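Local coordinates for protein Pab-dependent poly(a)-specific ribonuclease subunit PAN2 (Neurospora crassa, PDB 4CZX) that forms the catalytic subunit of the PAN deadenylation complex, which probably shortens mRNA poly(A) tails exonucleolytically, and is represented here by its N-terminal WD40 beta-propeller domain, at residues 79-93 and 105-119. Residues are numbered along the deposited sequence; the frame is centred on the assembly and turned at random. Where two conformers were deposited one is given.
Sequences LFVDKGVIFLGSRSV and SIRHESMQDLRAMSF. With PO4 (phosphate ion), chain D.
Met117, reaching tip to tip toward Leu79, shows how neighbouring blades of a WD40 propeller are joined: apolar between their sheets, polar where the connecting loop passes. Its CG lies 3.7 Å from Leu79 CD1, and with SD and CE both extended beyond CG (chi3 172°), CE reaches Ile86 CG2 and Leu88 CB. Leu88 crosses Leu114 at about a right angle, with CD2 3.7 Å from Leu114 CB, while Leu79 CD1 lies over one face of the Phe119 ring, toward its rim, in a CH-pi contact. Strands 85-88 and 114-119, whose axes approach to 8.2 Å, thus belong to successive sheets packed through side chains; Ile127 and Val129 of strand 126-131 also pack against Met117.

Beyond Leu88 the chains close up, and backbone and polar side chains take over. Leu114 N donates to Ser90 O, and Ser90 OG gives a 2.9 Å bond to Asp113 OD1. OD1 also accepts from Arg115 NE, whose NH2 meets OD2, a side-on, two-nitrogen salt bridge. Val93 and Ile106 form an antiparallel hydrogen-bonded pair within one blade.

The solvent side is looser and charged. Arg91, bent at chi2 and chi3 (-64° and -46°), folds back to place NE 2.9 Å from Met111 O, in the carbonyl plane, and NH2 3.2 Å from phosphate O1. Arg107, extended and salt-bridged to Asp72, binds the same ion through NE to O3 at 2.8 Å. A leucine in place of Arg91 would probably leave Met111 O without this donor and the phosphate held less firmly. Two arginines converging on one anion are consistent with a locally anion-attracting patch beside an apolar blade interface, although this phosphate probably came from the crystallisation liquor.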
ATOM      1  N   LEU A  79      10.550  30.281  -8.905  1.00 22.56           N
ATOM      2  CA  LEU A  79      11.138  31.561  -8.486  1.00 22.41           C
ATOM      3  C   LEU A  79      11.952  31.317  -7.223  1.00 24.49           C
ATOM      4  O   LEU A  79      11.677  30.367  -6.483  1.00 24.07           O
ATOM      5  CB  LEU A  79      10.083  32.635  -8.220  1.00 27.03           C
ATOM      6  CG  LEU A  79       9.413  33.362  -9.393  1.00 33.25           C
ATOM      7  CD1 LEU A  79       8.416  34.362  -8.836  1.00 27.57           C
ATOM      8  CD2 LEU A  79      10.438  34.056 -10.288  1.00 29.14           C
ATOM      9  N   PHE A  80      12.939  32.176  -6.983  1.00 22.81           N
ATOM     10  CA  PHE A  80      13.890  31.968  -5.902  1.00 26.80           C
ATOM     11  C   PHE A  80      14.005  33.154  -4.963  1.00 29.54           C
ATOM     12  O   PHE A  80      14.157  34.303  -5.411  1.00 27.29           O
ATOM     13  CB  PHE A  80      15.269  31.648  -6.485  1.00 26.31           C
ATOM     14  CG  PHE A  80      15.247  30.510  -7.444  1.00 24.64           C
ATOM     15  CD1 PHE A  80      15.232  29.202  -6.979  1.00 26.13           C
ATOM     16  CD2 PHE A  80      15.189  30.740  -8.816  1.00 26.00           C
ATOM     17  CE1 PHE A  80      15.173  28.132  -7.865  1.00 24.41           C
ATOM     18  CE2 PHE A  80      15.141  29.681  -9.707  1.00 26.72           C
ATOM     19  CZ  PHE A  80      15.136  28.375  -9.232  1.00 27.10           C
ATOM     20  N   VAL A  81      13.947  32.865  -3.660  1.00 25.26           N
ATOM     21  CA  VAL A  81      14.192  33.859  -2.614  1.00 31.10           C
ATOM     22  C   VAL A  81      15.125  33.270  -1.560  1.00 30.57           C
ATOM     23  O   VAL A  81      15.477  32.092  -1.626  1.00 26.06           O
ATOM     24  CB  VAL A  81      12.885  34.337  -1.950  1.00 32.22           C
ATOM     25  CG1 VAL A  81      11.912  34.873  -3.019  1.00 27.98           C
ATOM     26  CG2 VAL A  81      12.239  33.214  -1.174  1.00 31.79           C
ATOM     27  N   ASP A  82      15.548  34.088  -0.602  1.00 27.52           N
ATOM     28  CA  ASP A  82      16.489  33.615   0.407  1.00 31.08           C
ATOM     29  C   ASP A  82      15.982  32.387   1.171  1.00 34.31           C
ATOM     30  O   ASP A  82      16.727  31.428   1.360  1.00 33.26           O
ATOM     31  CB  ASP A  82      16.824  34.746   1.385  1.00 36.65           C
ATOM     32  CG  ASP A  82      17.690  35.818   0.749  1.00 59.00           C
ATOM     33  OD1 ASP A  82      18.323  35.531  -0.292  1.00 61.95           O
ATOM     34  OD2 ASP A  82      17.739  36.947   1.281  1.00 67.37           O
ATOM     35  N   LYS A  83      14.716  32.400   1.580  1.00 30.10           N
ATOM     36  CA  LYS A  83      14.185  31.321   2.424  1.00 35.40           C
ATOM     37  C   LYS A  83      13.967  30.003   1.678  1.00 37.50           C
ATOM     38  O   LYS A  83      14.033  28.926   2.273  1.00 32.28           O
ATOM     39  CB  LYS A  83      12.866  31.753   3.066  1.00 42.49           C
ATOM     40  CG  LYS A  83      13.015  32.714   4.246  1.00 51.21           C
ATOM     41  CD  LYS A  83      11.735  33.523   4.414  1.00 64.15           C
ATOM     42  CE  LYS A  83      11.523  34.008   5.842  1.00 72.03           C
ATOM     43  NZ  LYS A  83      10.211  34.723   5.960  1.00 73.59           N
ATOM     44  N   GLY A  84      13.687  30.076   0.383  1.00 33.38           N
ATOM     45  CA  GLY A  84      13.461  28.859  -0.372  1.00 29.55           C
ATOM     46  C   GLY A  84      13.036  29.081  -1.807  1.00 26.38           C
ATOM     47  O   GLY A  84      13.244  30.154  -2.373  1.00 28.61           O
ATOM     48  N   VAL A  85      12.430  28.051  -2.384  1.00 23.98           N
ATOM     49  CA  VAL A  85      12.035  28.074  -3.781  1.00 21.36           C
ATOM     50  C   VAL A  85      10.525  28.140  -3.886  1.00 26.02           C
ATOM     51  O   VAL A  85       9.816  27.440  -3.157  1.00 24.33           O
ATOM     52  CB  VAL A  85      12.539  26.829  -4.522  1.00 24.51           C
ATOM     53  CG1 VAL A  85      12.162  26.899  -6.043  1.00 23.25           C
ATOM     54  CG2 VAL A  85      14.041  26.669  -4.305  1.00 24.81           C
ATOM     55  N   ILE A  86      10.033  28.970  -4.802  1.00 22.37           N
ATOM     56  CA  ILE A  86       8.606  29.024  -5.089  1.00 23.02           C
ATOM     57  C   ILE A  86       8.316  28.264  -6.385  1.00 23.85           C
ATOM     58  O   ILE A  86       9.018  28.418  -7.392  1.00 22.76           O
ATOM     59  CB  ILE A  86       8.098  30.472  -5.185  1.00 25.83           C
ATOM     60  CG1 ILE A  86       8.631  31.294  -4.000  1.00 28.99           C
ATOM     61  CG2 ILE A  86       6.569  30.519  -5.223  1.00 21.98           C
ATOM     62  CD1 ILE A  86       8.227  32.741  -4.047  1.00 27.66           C
ATOM     63  N   PHE A  87       7.305  27.410  -6.318  1.00 21.61           N
ATOM     64  CA  PHE A  87       6.936  26.507  -7.415  1.00 24.96           C
ATOM     65  C   PHE A  87       5.514  26.801  -7.868  1.00 23.47           C
ATOM     66  O   PHE A  87       4.604  26.880  -7.036  1.00 23.69           O
ATOM     67  CB  PHE A  87       7.025  25.040  -6.970  1.00 22.41           C
ATOM     68  CG  PHE A  87       8.334  24.660  -6.316  1.00 25.10           C
ATOM     69  CD1 PHE A  87       8.502  24.759  -4.931  1.00 23.56           C
ATOM     70  CD2 PHE A  87       9.366  24.138  -7.079  1.00 21.75           C
ATOM     71  CE1 PHE A  87       9.714  24.377  -4.315  1.00 25.39           C
ATOM     72  CE2 PHE A  87      10.561  23.749  -6.496  1.00 20.95           C
ATOM     73  CZ  PHE A  87      10.748  23.867  -5.103  1.00 24.21           C
ATOM     74  N   LEU A  88       5.302  26.935  -9.176  1.00 20.95           N
ATOM     75  CA  LEU A  88       3.965  27.214  -9.687  0.70 22.91           C
ATOM     76  C   LEU A  88       3.417  26.036 -10.494  1.00 22.64           C
ATOM     77  O   LEU A  88       4.085  25.509 -11.381  1.00 22.92           O
ATOM     78  CB  LEU A  88       3.950  28.480 -10.570  0.70 23.54           C
ATOM     79  CG  LEU A  88       2.538  28.931 -10.988  0.70 19.22           C
ATOM     80  CD1 LEU A  88       2.445  30.446 -11.026  0.70 30.86           C
ATOM     81  CD2 LEU A  88       2.103  28.371 -12.358  0.70 28.13           C
ATOM     82  N   GLY A  89       2.192  25.633 -10.169  1.00 22.01           N
ATOM     83  CA  GLY A  89       1.449  24.675 -10.974  1.00 24.64           C
ATOM     84  C   GLY A  89       0.152  25.341 -11.391  1.00 28.57           C
ATOM     85  O   GLY A  89      -0.151  26.446 -10.931  1.00 24.47           O
ATOM     86  N   SER A  90      -0.622  24.682 -12.252  1.00 28.20           N
ATOM     87  CA  SER A  90      -1.866  25.267 -12.735  1.00 26.57           C
ATOM     88  C   SER A  90      -2.877  25.568 -11.638  1.00 29.66           C
ATOM     89  O   SER A  90      -3.690  26.481 -11.785  1.00 25.74           O
ATOM     90  CB  SER A  90      -2.516  24.343 -13.775  1.00 25.53           C
ATOM     91  OG  SER A  90      -1.897  24.546 -15.028  1.00 29.33           O
ATOM     92  N   ARG A  91      -2.839  24.797 -10.548  1.00 24.69           N
ATOM     93  CA  ARG A  91      -3.886  24.870  -9.527  1.00 21.89           C
ATOM     94  C   ARG A  91      -3.393  25.402  -8.179  1.00 26.42           C
ATOM     95  O   ARG A  91      -4.178  25.544  -7.232  1.00 26.20           O
ATOM     96  CB  ARG A  91      -4.517  23.480  -9.306  1.00 23.85           C
ATOM     97  CG  ARG A  91      -5.137  22.858 -10.571  1.00 32.76           C
ATOM     98  CD  ARG A  91      -6.320  23.679 -11.073  1.00 31.97           C
ATOM     99  NE  ARG A  91      -7.197  24.038  -9.967  1.00 39.77           N
ATOM    100  CZ  ARG A  91      -8.119  23.232  -9.445  1.00 48.55           C
ATOM    101  NH1 ARG A  91      -8.309  22.019  -9.947  1.00 47.24           N
ATOM    102  NH2 ARG A  91      -8.857  23.645  -8.422  1.00 52.68           N
ATOM    103  N   SER A  92      -2.104  25.692  -8.081  1.00 26.10           N
ATOM    104  CA  SER A  92      -1.542  26.022  -6.774  1.00 25.28           C
ATOM    105  C   SER A  92      -0.161  26.640  -6.856  1.00 25.73           C
ATOM    106  O   SER A  92       0.509  26.576  -7.891  1.00 26.56           O
ATOM    107  CB  SER A  92      -1.470  24.761  -5.901  1.00 26.07           C
ATOM    108  OG  SER A  92      -0.495  23.866  -6.418  1.00 28.07           O
ATOM    109  N   VAL A  93       0.256  27.233  -5.739  1.00 24.26           N
ATOM    110  CA  VAL A  93       1.597  27.772  -5.601  1.00 26.01           C
ATOM    111  C   VAL A  93       2.170  27.139  -4.339  1.00 27.11           C
ATOM    112  O   VAL A  93       1.483  27.050  -3.325  1.00 28.96           O
ATOM    113  CB  VAL A  93       1.598  29.307  -5.492  1.00 24.14           C
ATOM    114  CG1 VAL A  93       3.025  29.849  -5.436  1.00 20.92           C
ATOM    115  CG2 VAL A  93       0.831  29.930  -6.662  1.00 28.36           C
ATOM    116  N   SER A 105       1.730  26.396   1.403  1.00 26.44           N
ATOM    117  CA  SER A 105       0.974  25.809   0.305  1.00 27.25           C
ATOM    118  C   SER A 105      -0.282  26.633   0.084  1.00 29.37           C
ATOM    119  O   SER A 105      -1.054  26.859   1.012  1.00 30.71           O
ATOM    120  CB  SER A 105       0.625  24.344   0.615  1.00 36.08           C
ATOM    121  OG  SER A 105      -0.085  23.746  -0.462  1.00 44.28           O
ATOM    122  N   ILE A 106      -0.474  27.116  -1.139  1.00 28.95           N
ATOM    123  CA  ILE A 106      -1.646  27.910  -1.440  1.00 31.07           C
ATOM    124  C   ILE A 106      -2.404  27.258  -2.594  1.00 26.73           C
ATOM    125  O   ILE A 106      -1.873  27.085  -3.691  1.00 30.59           O
ATOM    126  CB  ILE A 106      -1.271  29.372  -1.792  1.00 29.17           C
ATOM    127  CG1 ILE A 106      -0.537  30.030  -0.614  1.00 30.56           C
ATOM    128  CG2 ILE A 106      -2.515  30.164  -2.155  1.00 32.12           C
ATOM    129  CD1 ILE A 106      -0.064  31.459  -0.887  1.00 27.65           C
ATOM    130  N   ARG A 107      -3.642  26.867  -2.325  1.00 28.18           N
ATOM    131  CA  ARG A 107      -4.480  26.234  -3.336  1.00 32.57           C
ATOM    132  C   ARG A 107      -5.807  26.975  -3.339  1.00 35.78           C
ATOM    133  O   ARG A 107      -6.787  26.537  -2.732  1.00 32.11           O
ATOM    134  CB  ARG A 107      -4.665  24.739  -3.052  1.00 33.55           C
ATOM    135  CG  ARG A 107      -5.206  23.950  -4.252  1.00 33.64           C
ATOM    136  CD  ARG A 107      -5.389  22.457  -3.966  1.00 38.42           C
ATOM    137  NE  ARG A 107      -5.864  21.785  -5.175  1.00 35.15           N
ATOM    138  CZ  ARG A 107      -5.066  21.321  -6.139  1.00 30.63           C
ATOM    139  NH1 ARG A 107      -3.747  21.415  -6.023  1.00 28.41           N
ATOM    140  NH2 ARG A 107      -5.587  20.759  -7.221  1.00 27.66           N
ATOM    141  N   HIS A 108      -5.805  28.124  -4.008  1.00 31.90           N
ATOM    142  CA  HIS A 108      -6.924  29.066  -4.008  1.00 32.67           C
ATOM    143  C   HIS A 108      -7.924  28.699  -5.110  1.00 32.77           C
ATOM    144  O   HIS A 108      -7.523  28.199  -6.165  1.00 30.37           O
ATOM    145  CB  HIS A 108      -6.370  30.487  -4.196  1.00 31.77           C
ATOM    146  CG  HIS A 108      -7.365  31.583  -3.982  1.00 34.20           C
ATOM    147  ND1 HIS A 108      -8.262  31.977  -4.952  1.00 38.04           N
ATOM    148  CD2 HIS A 108      -7.562  32.411  -2.929  1.00 38.67           C
ATOM    149  CE1 HIS A 108      -8.988  32.982  -4.496  1.00 36.82           C
ATOM    150  NE2 HIS A 108      -8.581  33.266  -3.272  1.00 39.30           N
ATOM    151  N   GLU A 109      -9.215  28.935  -4.864  1.00 30.62           N
ATOM    152  CA  GLU A 109     -10.265  28.615  -5.836  1.00 38.16           C
ATOM    153  C   GLU A 109     -10.082  29.319  -7.175  1.00 35.15           C
ATOM    154  O   GLU A 109     -10.502  28.806  -8.201  1.00 36.81           O
ATOM    155  CB  GLU A 109     -11.642  28.969  -5.278  1.00 42.96           C
ATOM    156  CG  GLU A 109     -12.107  28.065  -4.155  1.00 61.24           C
ATOM    157  CD  GLU A 109     -13.519  28.392  -3.690  1.00 76.14           C
ATOM    158  OE1 GLU A 109     -14.214  29.173  -4.386  1.00 78.14           O
ATOM    159  OE2 GLU A 109     -13.930  27.872  -2.626  1.00 80.00           O
ATOM    160  N   SER A 110      -9.459  30.491  -7.168  1.00 37.93           N
ATOM    161  CA  SER A 110      -9.274  31.251  -8.402  1.00 33.46           C
ATOM    162  C   SER A 110      -8.037  30.794  -9.165  1.00 35.06           C
ATOM    163  O   SER A 110      -7.716  31.333 -10.223  1.00 38.44           O
ATOM    164  CB  SER A 110      -9.178  32.746  -8.103  1.00 37.42           C
ATOM    165  OG  SER A 110     -10.408  33.240  -7.598  1.00 42.05           O
ATOM    166  N   MET A 111      -7.336  29.803  -8.625  1.00 30.75           N
ATOM    167  CA  MET A 111      -6.213  29.207  -9.335  1.00 25.23           C
ATOM    168  C   MET A 111      -6.724  28.061 -10.194  1.00 29.81           C
ATOM    169  O   MET A 111      -6.765  26.912  -9.753  1.00 34.21           O
ATOM    170  CB  MET A 111      -5.137  28.722  -8.354  1.00 28.40           C
ATOM    171  CG  MET A 111      -4.556  29.828  -7.517  1.00 27.69           C
ATOM    172  SD  MET A 111      -3.417  29.209  -6.257  1.00 29.68           S
ATOM    173  CE  MET A 111      -2.766  30.746  -5.603  1.00 29.21           C
ATOM    174  N   GLN A 112      -7.121  28.382 -11.426  1.00 31.37           N
ATOM    175  CA  GLN A 112      -7.723  27.391 -12.309  1.00 32.31           C
ATOM    176  C   GLN A 112      -6.756  26.901 -13.376  1.00 26.62           C
ATOM    177  O   GLN A 112      -6.744  25.718 -13.707  1.00 31.51           O
ATOM    178  CB  GLN A 112      -8.986  27.956 -12.958  1.00 32.93           C
ATOM    179  CG  GLN A 112     -10.162  28.029 -11.992  1.00 45.70           C
ATOM    180  CD  GLN A 112     -10.415  26.700 -11.274  1.00 59.49           C
ATOM    181  OE1 GLN A 112     -10.520  25.642 -11.905  1.00 58.28           O
ATOM    182  NE2 GLN A 112     -10.506  26.751  -9.944  1.00 62.25           N
ATOM    183  N   ASP A 113      -5.968  27.813 -13.935  1.00 25.76           N
ATOM    184  CA  ASP A 113      -4.945  27.436 -14.897  1.00 30.73           C
ATOM    185  C   ASP A 113      -3.810  28.460 -14.883  1.00 29.49           C
ATOM    186  O   ASP A 113      -3.588  29.175 -15.868  1.00 25.18           O
ATOM    187  CB  ASP A 113      -5.540  27.297 -16.303  1.00 31.41           C
ATOM    188  CG  ASP A 113      -4.584  26.623 -17.276  1.00 32.98           C
ATOM    189  OD1 ASP A 113      -3.530  26.122 -16.831  1.00 31.49           O
ATOM    190  OD2 ASP A 113      -4.880  26.585 -18.487  1.00 29.57           O
ATOM    191  N   LEU A 114      -3.110  28.534 -13.748  1.00 26.26           N
ATOM    192  CA  LEU A 114      -1.956  29.424 -13.596  1.00 26.00           C
ATOM    193  C   LEU A 114      -0.828  29.017 -14.525  1.00 26.40           C
ATOM    194  O   LEU A 114      -0.605  27.828 -14.723  1.00 26.32           O
ATOM    195  CB  LEU A 114      -1.441  29.399 -12.153  1.00 19.63           C
ATOM    196  CG  LEU A 114      -2.414  29.792 -11.046  1.00 24.93           C
ATOM    197  CD1 LEU A 114      -1.700  29.667  -9.709  1.00 25.90           C
ATOM    198  CD2 LEU A 114      -2.901  31.210 -11.257  1.00 27.42           C
ATOM    199  N   ARG A 115      -0.106  29.995 -15.071  1.00 22.98           N
ATOM    200  CA  ARG A 115       0.980  29.718 -16.012  1.00 22.51           C
ATOM    201  C   ARG A 115       2.269  30.463 -15.697  1.00 24.01           C
ATOM    202  O   ARG A 115       3.347  30.102 -16.190  1.00 23.93           O
ATOM    203  CB  ARG A 115       0.551  30.082 -17.441  1.00 23.62           C
ATOM    204  CG  ARG A 115      -0.617  29.252 -17.986  1.00 22.77           C
ATOM    205  CD  ARG A 115      -0.265  27.775 -18.089  1.00 21.15           C
ATOM    206  NE  ARG A 115      -1.414  27.023 -18.619  1.00 24.66           N
ATOM    207  CZ  ARG A 115      -1.660  26.838 -19.916  1.00 25.49           C
ATOM    208  NH1 ARG A 115      -0.837  27.328 -20.840  1.00 26.58           N
ATOM    209  NH2 ARG A 115      -2.741  26.155 -20.299  1.00 26.77           N
ATOM    210  N   ALA A 116       2.158  31.519 -14.893  1.00 22.07           N
ATOM    211  CA  ALA A 116       3.254  32.444 -14.740  1.00 22.19           C
ATOM    212  C   ALA A 116       3.207  33.182 -13.421  1.00 23.73           C
ATOM    213  O   ALA A 116       2.142  33.463 -12.873  1.00 26.06           O
ATOM    214  CB  ALA A 116       3.253  33.470 -15.898  1.00 23.44           C
ATOM    215  N   MET A 117       4.380  33.535 -12.941  1.00 20.76           N
ATOM    216  CA  MET A 117       4.447  34.459 -11.826  1.00 21.09           C
ATOM    217  C   MET A 117       5.711  35.277 -11.829  1.00 23.14           C
ATOM    218  O   MET A 117       6.709  34.918 -12.469  1.00 24.41           O
ATOM    219  CB  MET A 117       4.338  33.705 -10.530  1.00 24.35           C
ATOM    220  CG  MET A 117       5.421  32.783 -10.382  1.00 27.71           C
ATOM    221  SD  MET A 117       5.122  32.067  -8.789  1.00 70.53           S
ATOM    222  CE  MET A 117       6.351  30.915  -8.981  1.00 13.11           C
ATOM    223  N   SER A 118       5.663  36.378 -11.096  1.00 25.51           N
ATOM    224  CA  SER A 118       6.785  37.305 -11.035  1.00 25.54           C
ATOM    225  C   SER A 118       6.797  38.025  -9.703  1.00 26.14           C
ATOM    226  O   SER A 118       5.800  38.045  -8.985  1.00 23.14           O
ATOM    227  CB  SER A 118       6.703  38.333 -12.171  1.00 25.57           C
ATOM    228  OG  SER A 118       5.670  39.274 -11.919  1.00 26.49           O
ATOM    229  N   PHE A 119       7.922  38.642  -9.386  1.00 25.73           N
ATOM    230  CA  PHE A 119       7.954  39.571  -8.275  1.00 28.20           C
ATOM    231  C   PHE A 119       7.247  40.855  -8.695  1.00 31.80           C
ATOM    232  O   PHE A 119       6.834  41.001  -9.853  1.00 32.65           O
ATOM    233  CB  PHE A 119       9.396  39.811  -7.828  1.00 32.55           C
ATOM    234  CG  PHE A 119      10.068  38.558  -7.338  1.00 30.61           C
ATOM    235  CD1 PHE A 119       9.665  37.972  -6.148  1.00 27.53           C
ATOM    236  CD2 PHE A 119      11.072  37.948  -8.078  1.00 28.03           C
ATOM    237  CE1 PHE A 119      10.255  36.802  -5.691  1.00 26.99           C
ATOM    238  CE2 PHE A 119      11.663  36.778  -7.632  1.00 29.67           C
ATOM    239  CZ  PHE A 119      11.261  36.208  -6.428  1.00 30.20           C
TER
HETATM  240  P   PO4 D 401      -9.396  20.563  -5.988  0.50 51.25           P
HETATM  241  O1  PO4 D 401     -10.424  21.341  -6.776  0.50 53.98           O
HETATM  242  O2  PO4 D 401      -8.478  19.851  -6.955  0.50 50.07           O
HETATM  243  O3  PO4 D 401      -8.605  21.508  -5.116  0.50 48.55           O
HETATM  244  O4  PO4 D 401     -10.091  19.550  -5.103  0.50 48.72           O
HETATM  245  O   HOH W   1      -6.981  25.542  -6.938  1.00 31.65           O